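Putative glucarate dehydratase (Pseudomonas fluorescens, PDB 4IT1) probably catalyses the magnesium-dependent dehydration of D-glucarate to 5-dehydro-4-deoxy-D-glucarate, as a member of the mandelate racemase/muconate lactonizing enzyme family. Local coordinates at residues A74-L77 with A78-Q82; K413-D416 with Q417-C421; V429-M432 with Q433-K436. All blocks are in the same frame, centred on the assembly; numbering follows the deposited sequence.

Contact 1 (A74-L77 with A78-Q82); sequences APAL and AIQQQ
Ala76 and Gln80 meet on the first turns of helix 74-87, the helix that follows the three-stranded antiparallel sheet of the N-terminal domain of this enolase-superfamily enzyme. Backbone i to i+4 hydrogen bonds carry most of the contact. Ala78 N gives to Ala74 O, and Gln80 N reaches Ala76 O at 2.9 Å, 172° at the hydrogen. Gln81 N to Leu77 O is shorter still at 2.7 Å, whereas Ile79 N to Pro75 O is weak at 3.3 Å. Upstream, the side chain of Asp73 takes the N-H of Ala76 through OD1.

Among the side chains, Gln80 turns back along the helix. With CG beside its own backbone N (chi1 -65°) and an extended chain beyond, CG comes 3.4 Å from Ala76 O, and the amide lies alongside Ala76. Both ends of that buried amide are paired outside the turn, OE1 with Ser54 OG and NE2 with Tyr71 O, tying the helix to strand 50-60 and to the chain just before the helix. A leucine here would probably strand the Ser54 hydroxyl and the Tyr71 carbonyl without their amide mate.

The remaining touches are van der Waals contacts of carbon with polar atoms: Ile79 CG1 sits 3.4 Å from Pro75 O, and Ala76 CB rests 3.9 Å from Gln80 NE2.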
loop_
_atom_site.group_PDB
_atom_site.type_symbol
_atom_site.label_atom_id
_atom_site.label_comp_id
_atom_site.label_asym_id
_atom_site.label_seq_id
_atom_site.Cartn_x
_atom_site.Cartn_y
_atom_site.Cartn_z
ATOM N N ALA A 74 17.060 -4.785 25.211
ATOM C CA ALA A 74 16.889 -6.183 25.599
ATOM C C ALA A 74 15.583 -6.840 25.112
ATOM O O ALA A 74 15.643 -7.909 24.510
ATOM C CB ALA A 74 17.084 -6.356 27.103
ATOM N N PRO A 75 14.407 -6.209 25.347
ATOM C CA PRO A 75 13.138 -6.844 24.933
ATOM C C PRO A 75 12.967 -7.019 23.417
ATOM O O PRO A 75 12.297 -7.965 22.981
ATOM C CB PRO A 75 12.071 -5.881 25.466
ATOM C CG PRO A 75 12.738 -5.155 26.581
ATOM C CD PRO A 75 14.152 -4.972 26.113
ATOM N N ALA A 76 13.549 -6.112 22.631
ATOM C CA ALA A 76 13.519 -6.222 21.170
ATOM C C ALA A 76 14.360 -7.416 20.707
ATOM O O ALA A 76 13.870 -8.283 19.970
ATOM C CB ALA A 76 14.001 -4.932 20.522
ATOM N N LEU A 77 15.613 -7.462 21.165
ATOM C CA LEU A 77 16.511 -8.596 20.923
ATOM C C LEU A 77 15.826 -9.929 21.183
ATOM O O LEU A 77 15.832 -10.818 20.331
ATOM C CB LEU A 77 17.759 -8.490 21.806
ATOM C CG LEU A 77 18.767 -7.389 21.486
ATOM C CD1 LEU A 77 19.644 -7.104 22.691
ATOM C CD2 LEU A 77 19.610 -7.772 20.279
ATOM N N ALA A 78 15.232 -10.046 22.368
ATOM C CA ALA A 78 14.545 -11.258 22.804
ATOM C C ALA A 78 13.509 -11.710 21.784
ATOM O O ALA A 78 13.372 -12.903 21.516
ATOM C CB ALA A 78 13.892 -11.029 24.160
ATOM N N ILE A 79 12.792 -10.741 21.219
ATOM C CA ILE A 79 11.796 -11.004 20.182
ATOM C C ILE A 79 12.469 -11.430 18.871
ATOM O O ILE A 79 12.096 -12.441 18.278
ATOM C CB ILE A 79 10.862 -9.784 19.979
ATOM C CG1 ILE A 79 9.933 -9.599 21.196
ATOM C CG2 ILE A 79 10.061 -9.909 18.688
ATOM C CD1 ILE A 79 8.870 -10.673 21.376
ATOM N N GLN A 80 13.467 -10.662 18.439
ATOM C CA GLN A 80 14.243 -10.987 17.238
ATOM C C GLN A 80 14.812 -12.411 17.330
ATOM O O GLN A 80 14.656 -13.208 16.400
ATOM C CB GLN A 80 15.367 -9.957 17.020
ATOM C CG GLN A 80 14.884 -8.538 16.718
ATOM C CD GLN A 80 15.999 -7.508 16.800
ATOM O OE1 GLN A 80 17.121 -7.762 16.360
ATOM N NE2 GLN A 80 15.697 -6.337 17.363
ATOM N N GLN A 81 15.439 -12.728 18.464
ATOM C CA GLN A 81 15.998 -14.062 18.717
ATOM C C GLN A 81 14.946 -15.168 18.602
ATOM O O GLN A 81 15.156 -16.162 17.908
ATOM C CB GLN A 81 16.673 -14.117 20.090
ATOM C CG GLN A 81 18.038 -13.450 20.163
ATOM C CD GLN A 81 18.917 -14.024 21.267
ATOM O OE1 GLN A 81 18.428 -14.626 22.227
ATOM N NE2 GLN A 81 20.227 -13.840 21.129
ATOM N N GLN A 82 13.816 -14.980 19.280
ATOM C CA GLN A 82 12.680 -15.911 19.216
ATOM C C GLN A 82 12.249 -16.220 17.780
ATOM O O GLN A 82 12.023 -17.381 17.428
ATOM C CB GLN A 82 11.489 -15.340 19.993
ATOM C CG GLN A 82 11.597 -15.430 21.510
ATOM C CD GLN A 82 10.690 -16.487 22.109
ATOM O OE1 GLN A 82 9.944 -16.214 23.051
ATOM N NE2 GLN A 82 10.744 -17.701 21.565
#

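Contact 2 (K413-D416 with Q417-C421); sequences KLHD and QYLTC
Helix 408-421 of this enolase-superfamily enzyme lies against the antiparallel sheet of the N-terminal domain, and the contact between Lys413-Asp416 and Gln417-Cys421 runs along that helix. Its backbone bonds are i to i+4: Gln417 N to Lys413 O, Tyr418 N to Leu414 O and Leu419 N to His415 O. The Tyr418 bond is 3.1 Å long and bent to 137°, its donor standing above the carbonyl plane of Leu414.

His415 and Leu419 make the apolar pair one turn apart. With CG opposite the backbone N (chi1 177°), the imidazole projects outward from the helix, and Leu419 CD1 approaches it obliquely, 3.6 Å from CD2 and 3.7 Å from NE2. Leu414 and Gln417 run side by side in the same direction, and Leu414 CD2 lies 3.3 Å from Gln417 NE2. That amide nitrogen is spent on Ala34 O and the Glu379 carboxylate, which fixes the end of Gln417 beside the sheet. Tyr418 CB is pressed to 3.2 Å from His415 O; its ring continues onto Pro32 and Leu52 and meets Arg424 in a cation-pi contact.

Further along, Thr420 folds its hydroxyl back on the helix. OG1 sits between its own N and carbonyl carbon (chi1 60°) and donates to Asp416 O at 3.1 Å, alongside a weak bond to the same oxygen from Thr420 N.

Two donors on one residue thus share a single carbonyl, which is consistent with the hydroxyl supplementing the weak backbone bond at Asp416 O.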
loop_
_atom_site.group_PDB
_atom_site.type_symbol
_atom_site.label_atom_id
_atom_site.label_comp_id
_atom_site.label_asym_id
_atom_site.label_seq_id
_atom_site.Cartn_x
_atom_site.Cartn_y
_atom_site.Cartn_z
ATOM N N LYS A 413 33.750 -6.358 16.769
ATOM C CA LYS A 413 34.278 -5.309 17.646
ATOM C C LYS A 413 33.174 -4.564 18.399
ATOM O O LYS A 413 33.268 -4.370 19.615
ATOM C CB LYS A 413 35.126 -4.308 16.853
ATOM C CG LYS A 413 35.894 -3.320 17.723
ATOM C CD LYS A 413 36.693 -2.321 16.902
ATOM C CE LYS A 413 35.798 -1.258 16.281
ATOM N NZ LYS A 413 36.580 -0.234 15.536
ATOM N N LEU A 414 32.141 -4.144 17.673
ATOM C CA LEU A 414 31.038 -3.395 18.274
ATOM C C LEU A 414 30.070 -4.290 19.071
ATOM O O LEU A 414 29.373 -3.809 19.962
ATOM C CB LEU A 414 30.322 -2.521 17.228
ATOM C CG LEU A 414 31.131 -1.351 16.635
ATOM C CD1 LEU A 414 30.350 -0.640 15.538
ATOM C CD2 LEU A 414 31.605 -0.347 17.686
ATOM N N HIS A 415 30.055 -5.586 18.758
ATOM C CA HIS A 415 29.391 -6.591 19.591
ATOM C C HIS A 415 30.079 -6.708 20.959
ATOM O O HIS A 415 29.411 -6.917 21.974
ATOM C CB HIS A 415 29.385 -7.948 18.882
ATOM C CG HIS A 415 28.791 -9.060 19.691
ATOM N ND1 HIS A 415 27.571 -9.627 19.392
ATOM C CD2 HIS A 415 29.253 -9.717 20.781
ATOM C CE1 HIS A 415 27.307 -10.585 20.262
ATOM N NE2 HIS A 415 28.310 -10.657 21.119
ATOM N N ASP A 416 31.409 -6.587 20.972
ATOM C CA ASP A 416 32.182 -6.616 22.214
ATOM C C ASP A 416 31.905 -5.367 23.048
ATOM O O ASP A 416 31.789 -5.444 24.271
ATOM C CB ASP A 416 33.685 -6.740 21.929
ATOM C CG ASP A 416 34.058 -8.067 21.287
ATOM O OD1 ASP A 416 33.263 -9.029 21.381
ATOM O OD2 ASP A 416 35.151 -8.143 20.685
ATOM N N GLN A 417 31.802 -4.216 22.376
ATOM C CA GLN A 417 31.513 -2.951 23.062
ATOM C C GLN A 417 30.101 -2.981 23.640
ATOM O O GLN A 417 29.808 -2.293 24.622
ATOM C CB GLN A 417 31.706 -1.736 22.147
ATOM C CG GLN A 417 31.892 -0.430 22.915
ATOM C CD GLN A 417 32.270 0.767 22.044
ATOM O OE1 GLN A 417 33.006 1.651 22.483
ATOM N NE2 GLN A 417 31.762 0.807 20.812
ATOM N N TYR A 418 29.239 -3.789 23.028
ATOM C CA TYR A 418 27.911 -4.048 23.563
ATOM C C TYR A 418 28.031 -4.777 24.893
ATOM O O TYR A 418 27.463 -4.343 25.901
ATOM C CB TYR A 418 27.080 -4.860 22.569
ATOM C CG TYR A 418 25.781 -5.401 23.121
ATOM C CD1 TYR A 418 24.650 -4.584 23.224
ATOM C CD2 TYR A 418 25.673 -6.734 23.530
ATOM C CE1 TYR A 418 23.452 -5.076 23.726
ATOM C CE2 TYR A 418 24.481 -7.234 24.034
ATOM C CZ TYR A 418 23.376 -6.400 24.129
ATOM O OH TYR A 418 22.192 -6.884 24.622
ATOM N N LEU A 419 28.794 -5.869 24.886
ATOM C CA LEU A 419 28.935 -6.745 26.051
ATOM C C LEU A 419 29.509 -6.029 27.269
ATOM O O LEU A 419 29.161 -6.347 28.401
ATOM C CB LEU A 419 29.793 -7.965 25.699
ATOM C CG LEU A 419 29.206 -8.997 24.721
ATOM C CD1 LEU A 419 30.295 -9.925 24.209
ATOM C CD2 LEU A 419 28.070 -9.806 25.334
ATOM N N THR A 420 30.349 -5.033 27.024
ATOM C CA THR A 420 31.103 -4.372 28.084
ATOM C C THR A 420 30.548 -3.007 28.531
ATOM O O THR A 420 31.015 -2.452 29.530
ATOM C CB THR A 420 32.578 -4.191 27.665
ATOM O OG1 THR A 420 32.638 -3.395 26.476
ATOM C CG2 THR A 420 33.244 -5.548 27.396
ATOM N N CYS A 421 29.571 -2.454 27.809
ATOM C CA CYS A 421 29.090 -1.099 28.132
ATOM C C CYS A 421 28.166 -1.069 29.346
ATOM O O CYS A 421 28.095 -0.060 30.046
ATOM C CB CYS A 421 28.425 -0.417 26.928
ATOM S SG CYS A 421 26.909 -1.210 26.353
#

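Contact 3 (V429-M432 with Q433-K436); sequences VRQM and QRYK
Met432 and Tyr435 form a Met-aromatic contact where helix 428-433 gives way to the loop that follows it. From CB, which lies 3.4 Å from Gln433 N, the methionine sets CG opposite its own backbone N (chi1 -177°) and 4.1 Å from Gln433 N, and then bends at the next two torsions. SD therefore lies alongside the following residues: 3.8 Å from Lys436 CE, with the lysine chain running the same way, and 5.2 Å from the Tyr435 ring centroid, 48° off the ring normal. Leu41 and Trp439 also pack on this buried side chain.

Met432 O takes two N-H groups, that of Tyr435 from above its carbonyl plane and that of Lys436 nearly straight on (169° at the hydrogen). The same oxygen lies at the edge of the tyrosine ring, in its plane.

The amide of Gln431 crosses the Arg434 side chain obliquely, with NE2 3.7 Å from Arg434 CD. Tyr435 OH is hydrogen-bonded to Val178 N. A water accepts the N-H of Gln431 NE2 at 3.1 Å and lies beside Tyr435 OH.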
loop_
_atom_site.group_PDB
_atom_site.type_symbol
_atom_site.label_atom_id
_atom_site.label_comp_id
_atom_site.label_asym_id
_atom_site.label_seq_id
_atom_site.Cartn_x
_atom_site.Cartn_y
_atom_site.Cartn_z
ATOM N N VAL A 429 16.306 9.169 30.978
ATOM C CA VAL A 429 15.788 9.720 32.228
ATOM C C VAL A 429 16.713 9.373 33.395
ATOM O O VAL A 429 17.136 10.269 34.129
ATOM C CB VAL A 429 14.340 9.260 32.535
ATOM C CG1 VAL A 429 13.799 10.001 33.749
ATOM C CG2 VAL A 429 13.429 9.477 31.338
ATOM N N ARG A 430 17.020 8.083 33.571
ATOM C CA ARG A 430 18.019 7.690 34.570
ATOM C C ARG A 430 19.329 8.436 34.328
ATOM O O ARG A 430 19.922 8.997 35.256
ATOM C CB ARG A 430 18.268 6.182 34.561
ATOM C CG ARG A 430 19.046 5.713 35.787
ATOM C CD ARG A 430 18.857 4.229 36.094
ATOM N NE ARG A 430 17.461 3.837 36.357
ATOM C CZ ARG A 430 16.703 4.301 37.353
ATOM N NH1 ARG A 430 15.459 3.868 37.489
ATOM N NH2 ARG A 430 17.168 5.214 38.201
ATOM N N GLN A 431 19.755 8.466 33.066
ATOM C CA GLN A 431 21.011 9.103 32.708
ATOM C C GLN A 431 21.035 10.559 33.136
ATOM O O GLN A 431 22.018 11.006 33.719
ATOM C CB GLN A 431 21.296 8.951 31.208
ATOM C CG GLN A 431 22.689 9.401 30.775
ATOM C CD GLN A 431 23.818 8.623 31.444
ATOM O OE1 GLN A 431 23.702 7.425 31.724
ATOM N NE2 GLN A 431 24.924 9.308 31.696
ATOM N N MET A 432 19.952 11.297 32.884
ATOM C CA MET A 432 19.898 12.698 33.323
ATOM C C MET A 432 19.979 12.824 34.846
ATOM O O MET A 432 20.438 13.855 35.358
ATOM C CB MET A 432 18.664 13.430 32.768
ATOM C CG MET A 432 18.578 14.917 33.113
ATOM S SD MET A 432 19.980 15.975 32.631
ATOM C CE MET A 432 19.570 16.305 30.932
ATOM N N GLN A 433 19.548 11.779 35.563
ATOM C CA GLN A 433 19.512 11.821 37.030
ATOM C C GLN A 433 20.919 11.883 37.642
ATOM O O GLN A 433 21.081 12.276 38.795
ATOM C CB GLN A 433 18.668 10.668 37.610
ATOM C CG GLN A 433 17.172 10.981 37.618
ATOM C CD GLN A 433 16.261 9.786 37.880
ATOM O OE1 GLN A 433 16.707 8.654 38.067
ATOM N NE2 GLN A 433 14.956 10.045 37.877
ATOM N N ARG A 434 21.930 11.534 36.849
ATOM C CA ARG A 434 23.323 11.618 37.293
ATOM C C ARG A 434 23.848 13.053 37.326
ATOM O O ARG A 434 24.821 13.345 38.023
ATOM C CB ARG A 434 24.215 10.714 36.452
ATOM C CG ARG A 434 23.861 9.236 36.547
ATOM C CD ARG A 434 24.168 8.543 35.238
ATOM N NE ARG A 434 24.786 7.232 35.426
ATOM C CZ ARG A 434 26.099 7.003 35.401
ATOM N NH1 ARG A 434 26.959 7.997 35.198
ATOM N NH2 ARG A 434 26.558 5.772 35.583
ATOM N N TYR A 435 23.190 13.950 36.598
ATOM C CA TYR A 435 23.571 15.369 36.588
ATOM C C TYR A 435 22.651 16.164 37.497
ATOM O O TYR A 435 23.085 17.082 38.196
ATOM C CB TYR A 435 23.486 15.963 35.173
ATOM C CG TYR A 435 24.279 15.239 34.105
ATOM C CD1 TYR A 435 23.805 14.056 33.532
ATOM C CD2 TYR A 435 25.494 15.757 33.641
ATOM C CE1 TYR A 435 24.523 13.396 32.547
ATOM C CE2 TYR A 435 26.222 15.101 32.656
ATOM C CZ TYR A 435 25.733 13.928 32.110
ATOM O OH TYR A 435 26.452 13.283 31.126
ATOM N N LYS A 436 21.362 15.830 37.450
ATOM C CA LYS A 436 20.362 16.518 38.253
ATOM C C LYS A 436 19.613 15.431 39.011
ATOM O O LYS A 436 18.752 14.757 38.439
ATOM C CB LYS A 436 19.416 17.348 37.373
ATOM C CG LYS A 436 20.100 18.146 36.266
ATOM C CD LYS A 436 19.133 19.050 35.510
ATOM C CE LYS A 436 19.713 19.443 34.157
ATOM N NZ LYS A 436 19.114 20.691 33.603
HETATM O O HOH W 1 25.431 11.656 29.680
#

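All three contacts lie within single helices or at a helix end, in the outer parts of the chain. Contact 1 is mostly at the surface, while contacts 2 and 3 are partly buried. Contacts 1 and 2 serve the same sheet: helices 74-87 and 408-421 both pack on strands 25-36 and 50-60, and they touch where Leu77 CD1 meets Tyr418 OH at 3.2 Å. Contact 3 stands apart, its nearest atoms about 8 Å from contact 2 and about 14 Å from contact 1, and packs on loops. Contacts 1 and 2 share i to i+4 backbone bonds, contact 1 adding a buried glutamine amide and contact 2 a threonine hydroxyl, while contact 3 brings sulfur and water.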